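Local coordinates for protein putative pectin lyase (Geobacillus virus E2, PDB 7CHU) that serves as the trimeric beta-helical tailspike of a deep-sea thermophilic bacteriophage and probably recognises, perhaps cleaves, polysaccharide on the host surface, at residues A[132-137]-A[169-174]; A[192-197]-A[215-220]; A[381-386]-A[397-402]; A[332-337]-A[356-361]. All coordinates share one frame; numbering follows the deposited sequence.

Contact 1: A[132-137]-A[169-174]; sequences KSNIRL and LCFVGI
Two successive rungs of the right-handed parallel beta-helix, the pectate-lyase-like fold, lie in register here where each turns a corner, and Ser133 and Cys170 begin the pairing. Ser133 OG accepts the amide of Cys170 at 2.9 Å (N to OG), a nearly straight bond at 166°. Its chi1 of -72° turns the hydroxyl oxygen back beside its own backbone N; Asn106 O is a second partner of the hydroxyl. Asn134 N then bonds Cys170 O at 2.8 Å. Asn134 and Phe171, equivalent corner residues with positive phi, send their side chains out alongside each other, with amide and ring planes 37° apart and Asn134 OD1 3.1 Å from Phe171 CB. The amide nitrogen ND2 of Asn134 is held by Asn107 O. Past the corner, parallel strand pairing resumes through Gly173 N to Ile135 O (3.2 Å) and Leu137 N to Gly173 O (2.9 Å). Leu169 CD1 packs against the backbone of Lys132. Strand 113-117 flanks segment 132-137 and strand 187-195 flanks segment 169-174; Phe160 of strand 156-160 covers Leu137, Val172 and Ile174, while Arg136 forms a salt bridge with Glu175 of its own chain and a hydrogen bond with Ala140 O of the second subunit.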
loop_
_atom_site.group_PDB
_atom_site.type_symbol
_atom_site.label_atom_id
_atom_site.label_comp_id
_atom_site.label_asym_id
_atom_site.label_seq_id
_atom_site.Cartn_x
_atom_site.Cartn_y
_atom_site.Cartn_z
ATOM N N LYS A 132 7.742 -0.377 -30.515
ATOM C CA LYS A 132 7.702 -1.832 -30.463
ATOM C C LYS A 132 7.576 -2.293 -29.019
ATOM O O LYS A 132 8.023 -1.607 -28.100
ATOM C CB LYS A 132 8.950 -2.433 -31.116
ATOM C CG LYS A 132 9.001 -2.162 -32.621
ATOM C CD LYS A 132 10.210 -2.813 -33.263
ATOM C CE LYS A 132 10.274 -2.468 -34.743
ATOM N NZ LYS A 132 11.484 -3.053 -35.388
ATOM N N SER A 133 6.962 -3.465 -28.834
ATOM C CA SER A 133 6.694 -4.007 -27.510
ATOM C C SER A 133 7.977 -4.490 -26.827
ATOM O O SER A 133 9.000 -4.760 -27.472
ATOM C CB SER A 133 5.711 -5.180 -27.593
ATOM O OG SER A 133 4.409 -4.725 -27.896
ATOM N N ASN A 134 7.895 -4.608 -25.499
ATOM C CA ASN A 134 8.933 -5.213 -24.657
ATOM C C ASN A 134 10.202 -4.382 -24.612
ATOM O O ASN A 134 11.303 -4.920 -24.491
ATOM C CB ASN A 134 9.249 -6.646 -25.105
ATOM C CG ASN A 134 8.023 -7.523 -25.079
ATOM O OD1 ASN A 134 7.160 -7.340 -24.237
ATOM N ND2 ASN A 134 7.931 -8.461 -25.991
ATOM N N ILE A 135 10.088 -3.066 -24.716
ATOM C CA ILE A 135 11.260 -2.202 -24.654
ATOM C C ILE A 135 11.212 -1.452 -23.328
ATOM O O ILE A 135 10.204 -0.810 -23.007
ATOM C CB ILE A 135 11.322 -1.237 -25.851
ATOM C CG1 ILE A 135 11.604 -2.012 -27.145
ATOM C CG2 ILE A 135 12.423 -0.182 -25.634
ATOM C CD1 ILE A 135 11.883 -1.102 -28.390
ATOM N N ARG A 136 12.290 -1.542 -22.551
ATOM C CA ARG A 136 12.410 -0.816 -21.296
ATOM C C ARG A 136 13.590 0.139 -21.387
ATOM O O ARG A 136 14.688 -0.275 -21.772
ATOM C CB ARG A 136 12.605 -1.776 -20.125
ATOM C CG ARG A 136 11.321 -2.335 -19.561
ATOM C CD ARG A 136 11.616 -3.042 -18.255
ATOM N NE ARG A 136 12.395 -4.250 -18.481
ATOM C CZ ARG A 136 13.361 -4.690 -17.680
ATOM N NH1 ARG A 136 13.694 -4.018 -16.585
ATOM N NH2 ARG A 136 14.005 -5.809 -17.981
ATOM N N LEU A 137 13.364 1.403 -21.029
ATOM C CA LEU A 137 14.418 2.413 -20.957
ATOM C C LEU A 137 14.888 2.530 -19.502
ATOM O O LEU A 137 14.131 2.960 -18.627
ATOM C CB LEU A 137 13.928 3.761 -21.470
ATOM C CG LEU A 137 13.185 3.825 -22.814
ATOM C CD1 LEU A 137 12.748 5.264 -23.147
ATOM C CD2 LEU A 137 14.026 3.226 -23.955
ATOM N N LEU A 169 0.848 -1.601 -27.883
ATOM C CA LEU A 169 2.209 -1.713 -27.399
ATOM C C LEU A 169 2.167 -2.343 -26.016
ATOM O O LEU A 169 1.463 -1.834 -25.140
ATOM C CB LEU A 169 2.840 -0.323 -27.329
ATOM C CG LEU A 169 4.341 -0.272 -27.456
ATOM C CD1 LEU A 169 4.701 -0.780 -28.836
ATOM C CD2 LEU A 169 4.779 1.163 -27.283
ATOM N N CYS A 170 2.926 -3.425 -25.806
ATOM C CA CYS A 170 2.881 -4.146 -24.535
ATOM C C CYS A 170 4.234 -4.206 -23.834
ATOM O O CYS A 170 5.292 -4.275 -24.473
ATOM C CB CYS A 170 2.360 -5.574 -24.726
ATOM S SG CYS A 170 0.709 -5.640 -25.404
ATOM N N PHE A 171 4.174 -4.184 -22.498
ATOM C CA PHE A 171 5.336 -4.434 -21.636
ATOM C C PHE A 171 6.468 -3.439 -21.887
ATOM O O PHE A 171 7.639 -3.821 -21.925
ATOM C CB PHE A 171 5.851 -5.862 -21.811
ATOM C CG PHE A 171 4.805 -6.925 -21.582
ATOM C CD1 PHE A 171 4.409 -7.267 -20.281
ATOM C CD2 PHE A 171 4.231 -7.587 -22.659
ATOM C CE1 PHE A 171 3.454 -8.250 -20.080
ATOM C CE2 PHE A 171 3.281 -8.583 -22.472
ATOM C CZ PHE A 171 2.887 -8.913 -21.185
ATOM N N VAL A 172 6.134 -2.165 -22.079
ATOM C CA VAL A 172 7.144 -1.113 -22.191
ATOM C C VAL A 172 7.323 -0.454 -20.829
ATOM O O VAL A 172 6.518 -0.635 -19.917
ATOM C CB VAL A 172 6.792 -0.066 -23.275
ATOM C CG1 VAL A 172 6.894 -0.671 -24.701
ATOM C CG2 VAL A 172 5.406 0.525 -23.018
ATOM N N GLY A 173 8.388 0.320 -20.678
ATOM C CA GLY A 173 8.591 0.956 -19.386
ATOM C C GLY A 173 9.793 1.875 -19.375
ATOM O O GLY A 173 10.603 1.908 -20.312
ATOM N N ILE A 174 9.875 2.643 -18.283
ATOM C CA ILE A 174 11.005 3.497 -17.954
ATOM C C ILE A 174 11.384 3.189 -16.507
ATOM O O ILE A 174 10.504 3.027 -15.656
ATOM C CB ILE A 174 10.660 5.003 -18.105
ATOM C CG1 ILE A 174 10.206 5.338 -19.545
ATOM C CG2 ILE A 174 11.848 5.882 -17.684
ATOM C CD1 ILE A 174 9.818 6.789 -19.739
#

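Contact 2: A[192-197]-A[215-220]; sequences KKISLG and EEVWDT
Lys192 and Lys193 meet Glu215 and Glu216 in two adjacent ion pairs at the edge of a beta-helix corner, where consecutive rungs run parallel. The pairs differ in shape. Lys192 and Glu215 run side by side with both chains extended, CG anti to the backbone N in each (chi1 178° and 176°), and their ends meet at 3.3 Å between NZ and OE1. Water 1 bridges the same two groups, accepting from Lys192 NZ and donating to Glu215 OE2, an oxygen that Tyr213 OH also meets. Lys193 instead crosses Glu216 at a slant, and a bend at chi4 brings NZ to 2.8 Å from OE1, on the syn side but 29° out of the carboxylate plane. Glu216 OE2 is paired with Arg168, so this carboxylate is held from both oxygens.

Backbone bonds carry the rungs through the turn: Lys193 N to Glu215 O, Trp218 N to Ile194 O at 2.9 Å, and Leu196 N to Trp218 O. Apolar contact is slight, chiefly Ile194 CB against Val217 CG2. The Trp218 indole leads away from segment 192-197, with CE3 3.6 Å from Ser195 OG, a hydroxyl oxygen bonded to Arg168 NE; the indole forms a cation-pi pair with Arg168, and its NE1 bonds Asn249 O. Asp219, farther along, reaches Lys288 of the second subunit.

Thr220 OG1 closes the corner with two roles: it accepts Gly197 N at 3.1 Å and donates to Trp218 O at 2.9 Å, approaching that carbonyl from the face of its plane opposite Leu196 N.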
loop_
_atom_site.group_PDB
_atom_site.type_symbol
_atom_site.label_atom_id
_atom_site.label_comp_id
_atom_site.label_asym_id
_atom_site.label_seq_id
_atom_site.Cartn_x
_atom_site.Cartn_y
_atom_site.Cartn_z
ATOM N N LYS A 192 0.522 5.894 -25.222
ATOM C CA LYS A 192 -0.731 5.763 -25.954
ATOM C C LYS A 192 -0.898 4.333 -26.432
ATOM O O LYS A 192 0.026 3.783 -27.037
ATOM C CB LYS A 192 -0.778 6.713 -27.162
ATOM C CG LYS A 192 -2.057 6.577 -28.002
ATOM C CD LYS A 192 -2.176 7.712 -29.000
ATOM C CE LYS A 192 -3.434 7.570 -29.837
ATOM N NZ LYS A 192 -3.659 8.798 -30.675
ATOM N N LYS A 193 -2.071 3.757 -26.168
ATOM C CA LYS A 193 -2.435 2.410 -26.625
ATOM C C LYS A 193 -1.425 1.374 -26.133
ATOM O O LYS A 193 -0.965 0.494 -26.870
ATOM C CB LYS A 193 -2.601 2.369 -28.145
ATOM C CG LYS A 193 -3.914 3.016 -28.595
ATOM C CD LYS A 193 -4.028 3.015 -30.125
ATOM C CE LYS A 193 -5.231 3.808 -30.604
ATOM N NZ LYS A 193 -6.484 3.128 -30.224
ATOM N N ILE A 194 -1.081 1.493 -24.855
ATOM C CA ILE A 194 -0.092 0.645 -24.210
ATOM C C ILE A 194 -0.824 -0.289 -23.262
ATOM O O ILE A 194 -1.804 0.109 -22.623
ATOM C CB ILE A 194 0.944 1.497 -23.452
ATOM C CG1 ILE A 194 1.853 2.238 -24.423
ATOM C CG2 ILE A 194 1.741 0.673 -22.453
ATOM C CD1 ILE A 194 2.806 3.165 -23.666
ATOM N N SER A 195 -0.353 -1.526 -23.171
ATOM C CA SER A 195 -0.839 -2.483 -22.181
ATOM C C SER A 195 0.334 -2.990 -21.361
ATOM O O SER A 195 1.447 -3.155 -21.883
ATOM C CB SER A 195 -1.543 -3.683 -22.835
ATOM O OG SER A 195 -2.812 -3.324 -23.331
ATOM N N LEU A 196 0.077 -3.248 -20.078
ATOM C CA LEU A 196 1.025 -3.968 -19.218
ATOM C C LEU A 196 2.373 -3.252 -19.124
ATOM O O LEU A 196 3.432 -3.884 -19.094
ATOM C CB LEU A 196 1.188 -5.410 -19.688
ATOM C CG LEU A 196 -0.085 -6.232 -19.449
ATOM C CD1 LEU A 196 -0.353 -7.305 -20.511
ATOM C CD2 LEU A 196 -0.009 -6.843 -18.079
ATOM N N GLY A 197 2.328 -1.923 -19.050
ATOM C CA GLY A 197 3.531 -1.156 -18.802
ATOM C C GLY A 197 4.009 -1.301 -17.366
ATOM O O GLY A 197 3.221 -1.509 -16.434
ATOM N N GLU A 215 -2.955 8.212 -22.919
ATOM C CA GLU A 215 -4.174 8.083 -23.711
ATOM C C GLU A 215 -4.426 6.616 -24.003
ATOM O O GLU A 215 -3.585 5.957 -24.614
ATOM C CB GLU A 215 -4.079 8.862 -25.027
ATOM C CG GLU A 215 -5.316 8.649 -25.897
ATOM C CD GLU A 215 -5.228 9.368 -27.259
ATOM O OE1 GLU A 215 -5.848 8.884 -28.230
ATOM O OE2 GLU A 215 -4.551 10.417 -27.349
ATOM N N GLU A 216 -5.572 6.114 -23.561
ATOM C CA GLU A 216 -5.980 4.732 -23.769
ATOM C C GLU A 216 -4.893 3.744 -23.344
ATOM O O GLU A 216 -4.447 2.895 -24.117
ATOM C CB GLU A 216 -6.399 4.502 -25.227
ATOM C CG GLU A 216 -7.328 3.294 -25.366
ATOM C CD GLU A 216 -7.462 2.814 -26.806
ATOM O OE1 GLU A 216 -7.591 3.684 -27.720
ATOM O OE2 GLU A 216 -7.436 1.573 -27.023
ATOM N N VAL A 217 -4.484 3.840 -22.080
ATOM C CA VAL A 217 -3.446 2.971 -21.532
ATOM C C VAL A 217 -4.085 2.039 -20.513
ATOM O O VAL A 217 -4.866 2.483 -19.661
ATOM C CB VAL A 217 -2.291 3.775 -20.914
ATOM C CG1 VAL A 217 -1.348 2.842 -20.150
ATOM C CG2 VAL A 217 -1.541 4.512 -22.019
ATOM N N TRP A 218 -3.755 0.750 -20.609
ATOM C CA TRP A 218 -4.346 -0.305 -19.798
ATOM C C TRP A 218 -3.301 -1.000 -18.932
ATOM O O TRP A 218 -2.171 -1.246 -19.377
ATOM C CB TRP A 218 -5.001 -1.371 -20.661
ATOM C CG TRP A 218 -6.007 -0.888 -21.634
ATOM C CD1 TRP A 218 -6.595 0.350 -21.682
ATOM C CD2 TRP A 218 -6.598 -1.657 -22.686
ATOM N NE1 TRP A 218 -7.504 0.392 -22.705
ATOM C CE2 TRP A 218 -7.511 -0.819 -23.350
ATOM C CE3 TRP A 218 -6.425 -2.969 -23.143
ATOM C CZ2 TRP A 218 -8.261 -1.250 -24.450
ATOM C CZ3 TRP A 218 -7.162 -3.396 -24.259
ATOM C CH2 TRP A 218 -8.066 -2.542 -24.890
ATOM N N ASP A 219 -3.694 -1.348 -17.711
ATOM C CA ASP A 219 -2.982 -2.348 -16.893
ATOM C C ASP A 219 -1.507 -1.999 -16.713
ATOM O O ASP A 219 -0.611 -2.815 -16.946
ATOM C CB ASP A 219 -3.131 -3.747 -17.494
ATOM C CG ASP A 219 -4.590 -4.211 -17.592
ATOM O OD1 ASP A 219 -5.257 -4.355 -16.549
ATOM O OD2 ASP A 219 -5.078 -4.494 -18.708
ATOM N N THR A 220 -1.245 -0.770 -16.291
ATOM C CA THR A 220 0.119 -0.271 -16.201
ATOM C C THR A 220 0.440 0.184 -14.780
ATOM O O THR A 220 -0.314 0.963 -14.185
ATOM C CB THR A 220 0.283 0.848 -17.244
ATOM O OG1 THR A 220 0.191 0.223 -18.527
ATOM C CG2 THR A 220 1.611 1.563 -17.126
HETATM O O HOH W 1 -3.285 11.492 -29.457
#

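Contact 3: A[381-386]-A[397-402]; sequences TNENFF and LGWNRS
Phe386 and Gly398 form a hydrogen-bonded antiparallel pair (Phe386 N to Gly398 O 2.9 Å, Gly398 N to Phe386 O 3.0 Å), and the touching parts, 382-386 and 397-400, run 178° apart. Phe385 and Trp399 make the adjoining non-hydrogen-bonded pair, beyond which Asn400 N gives Asn384 O a weak bond. Water 2 accepts from Asn384 N at 2.9 Å and, weakly, from Asn400 N.

The Phe386 ring folds back over Gly398. Its chi1 of 63° sets CG between the backbone N and the carbonyl carbon, so one face covers the glycine, with Gly398 CA 3.8 Å from the ring centroid in a CH-pi contact. The pairing marks where the parallel beta-helix gives way to antiparallel strands: strand 385-387 still pairs in parallel with 361-363, whereas 398-399 turns through a type II' turn from Trp399 to Ser402 into 402-407.

On the opposite face of the sheet, that of Phe385 and Trp399, Phe385 presents its ring edge to Trp399 CB, 3.9 Å from CD1. Glu383 runs alongside the indole, carboxylate and ring planes 47° apart and CD 4.0 Å from Trp399 CD1. Lys396 of the second subunit forms a salt bridge with Glu383 OE2 and a cation-pi contact with Trp399, while Leu397 packs against Leu397 of both other subunits.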
loop_
_atom_site.group_PDB
_atom_site.type_symbol
_atom_site.label_atom_id
_atom_site.label_comp_id
_atom_site.label_asym_id
_atom_site.label_seq_id
_atom_site.Cartn_x
_atom_site.Cartn_y
_atom_site.Cartn_z
ATOM N N THR A 381 -25.884 16.354 -5.443
ATOM C CA THR A 381 -27.211 16.055 -5.978
ATOM C C THR A 381 -27.648 14.622 -5.667
ATOM O O THR A 381 -28.785 14.388 -5.246
ATOM C CB THR A 381 -27.198 16.295 -7.496
ATOM O OG1 THR A 381 -26.746 17.628 -7.763
ATOM C CG2 THR A 381 -28.572 16.083 -8.108
ATOM N N ASN A 382 -26.777 13.644 -5.901
ATOM C CA ASN A 382 -27.129 12.239 -5.756
ATOM C C ASN A 382 -26.446 11.639 -4.528
ATOM O O ASN A 382 -25.570 12.252 -3.917
ATOM C CB ASN A 382 -26.755 11.451 -7.026
ATOM C CG ASN A 382 -27.620 11.844 -8.224
ATOM O OD1 ASN A 382 -28.812 12.121 -8.081
ATOM N ND2 ASN A 382 -27.013 11.902 -9.398
ATOM N N GLU A 383 -26.837 10.408 -4.199
ATOM C CA GLU A 383 -26.328 9.743 -2.999
ATOM C C GLU A 383 -24.830 9.445 -3.107
ATOM O O GLU A 383 -24.375 8.802 -4.063
ATOM C CB GLU A 383 -27.088 8.441 -2.742
ATOM C CG GLU A 383 -26.458 7.577 -1.629
ATOM C CD GLU A 383 -27.248 6.301 -1.337
ATOM O OE1 GLU A 383 -28.452 6.269 -1.612
ATOM O OE2 GLU A 383 -26.683 5.317 -0.828
ATOM N N ASN A 384 -24.074 9.910 -2.115
ATOM C CA ASN A 384 -22.702 9.489 -1.872
ATOM C C ASN A 384 -22.555 9.170 -0.389
ATOM O O ASN A 384 -23.407 9.530 0.422
ATOM C CB ASN A 384 -21.726 10.568 -2.295
ATOM C CG ASN A 384 -21.787 10.843 -3.803
ATOM O OD1 ASN A 384 -21.028 10.264 -4.571
ATOM N ND2 ASN A 384 -22.694 11.726 -4.222
ATOM N N PHE A 385 -21.469 8.507 -0.024
ATOM C CA PHE A 385 -21.340 7.931 1.305
ATOM C C PHE A 385 -20.089 8.460 1.987
ATOM O O PHE A 385 -19.046 8.646 1.351
ATOM C CB PHE A 385 -21.300 6.403 1.191
ATOM C CG PHE A 385 -21.246 5.684 2.507
ATOM C CD1 PHE A 385 -22.300 5.776 3.427
ATOM C CD2 PHE A 385 -20.153 4.885 2.819
ATOM C CE1 PHE A 385 -22.235 5.085 4.672
ATOM C CE2 PHE A 385 -20.091 4.191 4.033
ATOM C CZ PHE A 385 -21.141 4.309 4.964
ATOM N N PHE A 386 -20.174 8.706 3.288
ATOM C CA PHE A 386 -18.963 9.117 3.983
ATOM C C PHE A 386 -18.953 8.560 5.392
ATOM O O PHE A 386 -20.004 8.372 6.020
ATOM C CB PHE A 386 -18.804 10.636 4.024
ATOM C CG PHE A 386 -19.901 11.343 4.791
ATOM C CD1 PHE A 386 -21.029 11.810 4.131
ATOM C CD2 PHE A 386 -19.789 11.548 6.172
ATOM C CE1 PHE A 386 -22.052 12.467 4.835
ATOM C CE2 PHE A 386 -20.798 12.204 6.889
ATOM C CZ PHE A 386 -21.930 12.666 6.217
ATOM N N LEU A 397 -20.926 10.146 9.938
ATOM C CA LEU A 397 -21.347 9.133 8.981
ATOM C C LEU A 397 -22.582 9.650 8.272
ATOM O O LEU A 397 -23.411 10.335 8.883
ATOM C CB LEU A 397 -21.642 7.796 9.678
ATOM C CG LEU A 397 -21.954 6.586 8.793
ATOM C CD1 LEU A 397 -21.513 5.302 9.487
ATOM C CD2 LEU A 397 -23.419 6.490 8.457
ATOM N N GLY A 398 -22.703 9.357 6.983
ATOM C CA GLY A 398 -23.883 9.818 6.283
ATOM C C GLY A 398 -23.924 9.352 4.847
ATOM O O GLY A 398 -22.926 8.888 4.270
ATOM N N TRP A 399 -25.121 9.454 4.290
ATOM C CA TRP A 399 -25.335 9.279 2.866
ATOM C C TRP A 399 -26.553 10.103 2.498
ATOM O O TRP A 399 -27.489 10.231 3.294
ATOM C CB TRP A 399 -25.542 7.819 2.489
ATOM C CG TRP A 399 -26.785 7.288 3.056
ATOM C CD1 TRP A 399 -28.015 7.218 2.446
ATOM C CD2 TRP A 399 -26.949 6.752 4.369
ATOM N NE1 TRP A 399 -28.935 6.665 3.317
ATOM C CE2 TRP A 399 -28.304 6.372 4.502
ATOM C CE3 TRP A 399 -26.084 6.562 5.455
ATOM C CZ2 TRP A 399 -28.804 5.802 5.672
ATOM C CZ3 TRP A 399 -26.581 5.995 6.612
ATOM C CH2 TRP A 399 -27.921 5.613 6.713
ATOM N N ASN A 400 -26.534 10.673 1.294
ATOM C CA ASN A 400 -27.602 11.574 0.910
ATOM C C ASN A 400 -27.840 12.623 1.997
ATOM O O ASN A 400 -26.912 13.352 2.350
ATOM C CB ASN A 400 -28.874 10.798 0.609
ATOM C CG ASN A 400 -29.714 11.512 -0.395
ATOM O OD1 ASN A 400 -29.180 12.249 -1.220
ATOM N ND2 ASN A 400 -31.029 11.352 -0.314
ATOM N N ARG A 401 -29.057 12.707 2.552
ATOM C CA ARG A 401 -29.338 13.676 3.614
ATOM C C ARG A 401 -29.623 12.999 4.958
ATOM O O ARG A 401 -30.348 13.545 5.805
ATOM C CB ARG A 401 -30.479 14.602 3.203
ATOM C CG ARG A 401 -30.092 15.522 2.049
ATOM C CD ARG A 401 -31.310 16.240 1.442
ATOM N NE ARG A 401 -32.084 15.343 0.589
ATOM C CZ ARG A 401 -33.297 14.892 0.893
ATOM N NH1 ARG A 401 -33.883 15.264 2.032
ATOM N NH2 ARG A 401 -33.925 14.073 0.054
ATOM N N SER A 402 -29.021 11.832 5.169
ATOM C CA SER A 402 -29.134 11.052 6.401
ATOM C C SER A 402 -27.799 11.099 7.141
ATOM O O SER A 402 -26.770 10.700 6.582
ATOM C CB SER A 402 -29.509 9.594 6.084
ATOM O OG SER A 402 -30.749 9.500 5.383
HETATM O O HOH W 2 -24.730 12.249 -0.611
#

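Contact 4: A[332-337]-A[356-361]; sequences KGDRNK and TSMLNV
Asn360 OD1 is gripped twice by Asn336, by its backbone N at 2.8 Å and by its side-chain ND2 at 2.9 Å. The two donors approach differently: the backbone N stands above the carbonyl plane, 36° out of it, while ND2 lies much nearer the plane. In both asparagines CG lies anti to the carbonyl carbon (chi1 about -57°), and with the backbones in register the side chains run side by side, pointing the same way, with amide planes only 11° apart. Asn360 ND2 continues the chain of bonds to Gly333 O at 3.1 Å, with that oxygen in its amide plane, and also reaches Asn384 OD1. Toward the preceding turn, Asn336 ND2 also bonds Gly311 O and its OD1 accepts Thr314 N. The rotation of both buried amides is thereby fixed.

Nearer the start of the segments, Ser357 OG, itself bonded to Thr354 O, accepts Gly333 N, and Asp334 OD1 accepts Met358 N at 3.0 Å from the anti side of the carboxylate. Water 3 links that same Asp334 oxygen to Thr356 OG1. Main-chain bonds from Arg335 N to Met358 O and from Val361 N to Asn336 O complete the pairing. Water 4 joins Asn336 O, Leu359 O and Lys337 NZ; the lysine, like Arg335, forms a salt bridge with Asp342 of the second subunit. Asparagines at equivalent places on successive turns, their amides bonded one to the next, form an asparagine ladder, as known from the parallel beta-helices of pectate lyases.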
loop_
_atom_site.group_PDB
_atom_site.type_symbol
_atom_site.label_atom_id
_atom_site.label_comp_id
_atom_site.label_asym_id
_atom_site.label_seq_id
_atom_site.Cartn_x
_atom_site.Cartn_y
_atom_site.Cartn_z
ATOM N N LYS A 332 -16.033 14.203 -11.021
ATOM C CA LYS A 332 -17.130 14.084 -11.959
ATOM C C LYS A 332 -17.134 12.608 -12.334
ATOM O O LYS A 332 -16.495 12.191 -13.307
ATOM C CB LYS A 332 -16.947 14.996 -13.179
ATOM C CG LYS A 332 -18.061 14.893 -14.259
ATOM C CD LYS A 332 -17.598 15.645 -15.522
ATOM C CE LYS A 332 -18.611 15.584 -16.651
ATOM N NZ LYS A 332 -18.742 14.224 -17.230
ATOM N N GLY A 333 -17.850 11.816 -11.556
ATOM C CA GLY A 333 -17.897 10.389 -11.792
ATOM C C GLY A 333 -18.483 9.646 -10.607
ATOM O O GLY A 333 -18.904 10.242 -9.611
ATOM N N ASP A 334 -18.486 8.318 -10.731
ATOM C CA ASP A 334 -19.201 7.434 -9.823
ATOM C C ASP A 334 -18.272 6.416 -9.191
ATOM O O ASP A 334 -17.343 5.926 -9.836
ATOM C CB ASP A 334 -20.310 6.662 -10.547
ATOM C CG ASP A 334 -21.302 7.579 -11.241
ATOM O OD1 ASP A 334 -21.478 8.723 -10.775
ATOM O OD2 ASP A 334 -21.894 7.154 -12.257
ATOM N N ARG A 335 -18.576 6.073 -7.932
ATOM C CA ARG A 335 -17.946 4.965 -7.199
ATOM C C ARG A 335 -16.441 5.166 -7.040
ATOM O O ARG A 335 -15.677 4.208 -6.958
ATOM C CB ARG A 335 -18.228 3.612 -7.868
ATOM C CG ARG A 335 -19.705 3.318 -8.161
ATOM C CD ARG A 335 -20.093 1.878 -7.793
ATOM N NE ARG A 335 -19.247 0.850 -8.419
ATOM C CZ ARG A 335 -19.420 0.399 -9.668
ATOM N NH1 ARG A 335 -20.384 0.895 -10.431
ATOM N NH2 ARG A 335 -18.620 -0.535 -10.175
ATOM N N ASN A 336 -15.987 6.403 -7.007
ATOM C CA ASN A 336 -14.614 6.589 -6.612
ATOM C C ASN A 336 -14.499 6.417 -5.106
ATOM O O ASN A 336 -15.486 6.546 -4.358
ATOM C CB ASN A 336 -14.117 7.944 -7.084
ATOM C CG ASN A 336 -14.294 8.120 -8.586
ATOM O OD1 ASN A 336 -13.589 7.480 -9.376
ATOM N ND2 ASN A 336 -15.268 8.935 -8.988
ATOM N N LYS A 337 -13.286 6.095 -4.664
ATOM C CA LYS A 337 -13.015 5.764 -3.268
ATOM C C LYS A 337 -11.865 6.620 -2.759
ATOM O O LYS A 337 -10.742 6.544 -3.278
ATOM C CB LYS A 337 -12.701 4.275 -3.129
ATOM C CG LYS A 337 -13.919 3.428 -3.486
ATOM C CD LYS A 337 -13.580 1.977 -3.700
ATOM C CE LYS A 337 -14.837 1.174 -4.114
ATOM N NZ LYS A 337 -15.493 1.705 -5.361
ATOM N N THR A 356 -23.777 14.870 -11.349
ATOM C CA THR A 356 -24.512 13.683 -10.921
ATOM C C THR A 356 -23.630 12.624 -10.236
ATOM O O THR A 356 -24.074 11.478 -10.109
ATOM C CB THR A 356 -25.187 13.011 -12.119
ATOM O OG1 THR A 356 -24.158 12.529 -12.982
ATOM C CG2 THR A 356 -26.078 13.969 -12.888
ATOM N N SER A 357 -22.399 12.969 -9.842
ATOM C CA SER A 357 -21.486 12.036 -9.165
ATOM C C SER A 357 -22.213 11.245 -8.083
ATOM O O SER A 357 -22.849 11.828 -7.205
ATOM C CB SER A 357 -20.323 12.817 -8.539
ATOM O OG SER A 357 -19.552 13.465 -9.548
ATOM N N MET A 358 -22.155 9.916 -8.159
ATOM C CA MET A 358 -22.924 9.120 -7.218
ATOM C C MET A 358 -22.131 7.928 -6.699
ATOM O O MET A 358 -21.298 7.351 -7.404
ATOM C CB MET A 358 -24.246 8.643 -7.839
ATOM C CG MET A 358 -24.139 7.430 -8.777
ATOM S SD MET A 358 -25.762 6.973 -9.448
ATOM C CE MET A 358 -26.859 7.534 -8.139
ATOM N N LEU A 359 -22.437 7.544 -5.458
ATOM C CA LEU A 359 -21.862 6.373 -4.783
ATOM C C LEU A 359 -20.340 6.461 -4.647
ATOM O O LEU A 359 -19.653 5.448 -4.508
ATOM C CB LEU A 359 -22.263 5.070 -5.475
ATOM C CG LEU A 359 -23.557 4.361 -5.048
ATOM C CD1 LEU A 359 -23.659 4.180 -3.553
ATOM C CD2 LEU A 359 -24.800 5.076 -5.579
ATOM N N ASN A 360 -19.795 7.661 -4.614
ATOM C CA ASN A 360 -18.439 7.831 -4.131
ATOM C C ASN A 360 -18.408 7.656 -2.610
ATOM O O ASN A 360 -19.408 7.881 -1.920
ATOM C CB ASN A 360 -17.929 9.202 -4.545
ATOM C CG ASN A 360 -17.970 9.386 -6.036
ATOM O OD1 ASN A 360 -17.072 8.917 -6.750
ATOM N ND2 ASN A 360 -19.024 10.056 -6.531
ATOM N N VAL A 361 -17.271 7.204 -2.094
ATOM C CA VAL A 361 -17.086 6.980 -0.661
ATOM C C VAL A 361 -15.921 7.833 -0.189
ATOM O O VAL A 361 -14.872 7.877 -0.844
ATOM C CB VAL A 361 -16.820 5.497 -0.334
ATOM C CG1 VAL A 361 -16.791 5.315 1.202
ATOM C CG2 VAL A 361 -17.858 4.607 -0.963
HETATM O O HOH W 3 -22.106 10.468 -12.718
HETATM O O HOH W 4 -17.263 3.956 -4.085
#

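Contacts 1, 2 and 4 each join consecutive turns of the beta-helix at a corner, whereas contact 3 is antiparallel and lies where the helix ends. Contacts 1 and 2 are neighbours through strands 169-175 and 187-195, with Leu169 O 2.7 Å from Ser195 N; contacts 4 and 3 likewise join, the amide row of contact 4 passing to Asn384. The two groups are well separated, contacts 1 and 3 having centres about 43 Å apart. Contacts 1 and 3 are mostly buried, while 2 and 4 are partly exposed. Backbone bonds and buried apolar side chains dominate contact 1, ion pairs the outer end of contact 2, amides contact 4, and aromatic rings contact 3. All four touch the second subunit.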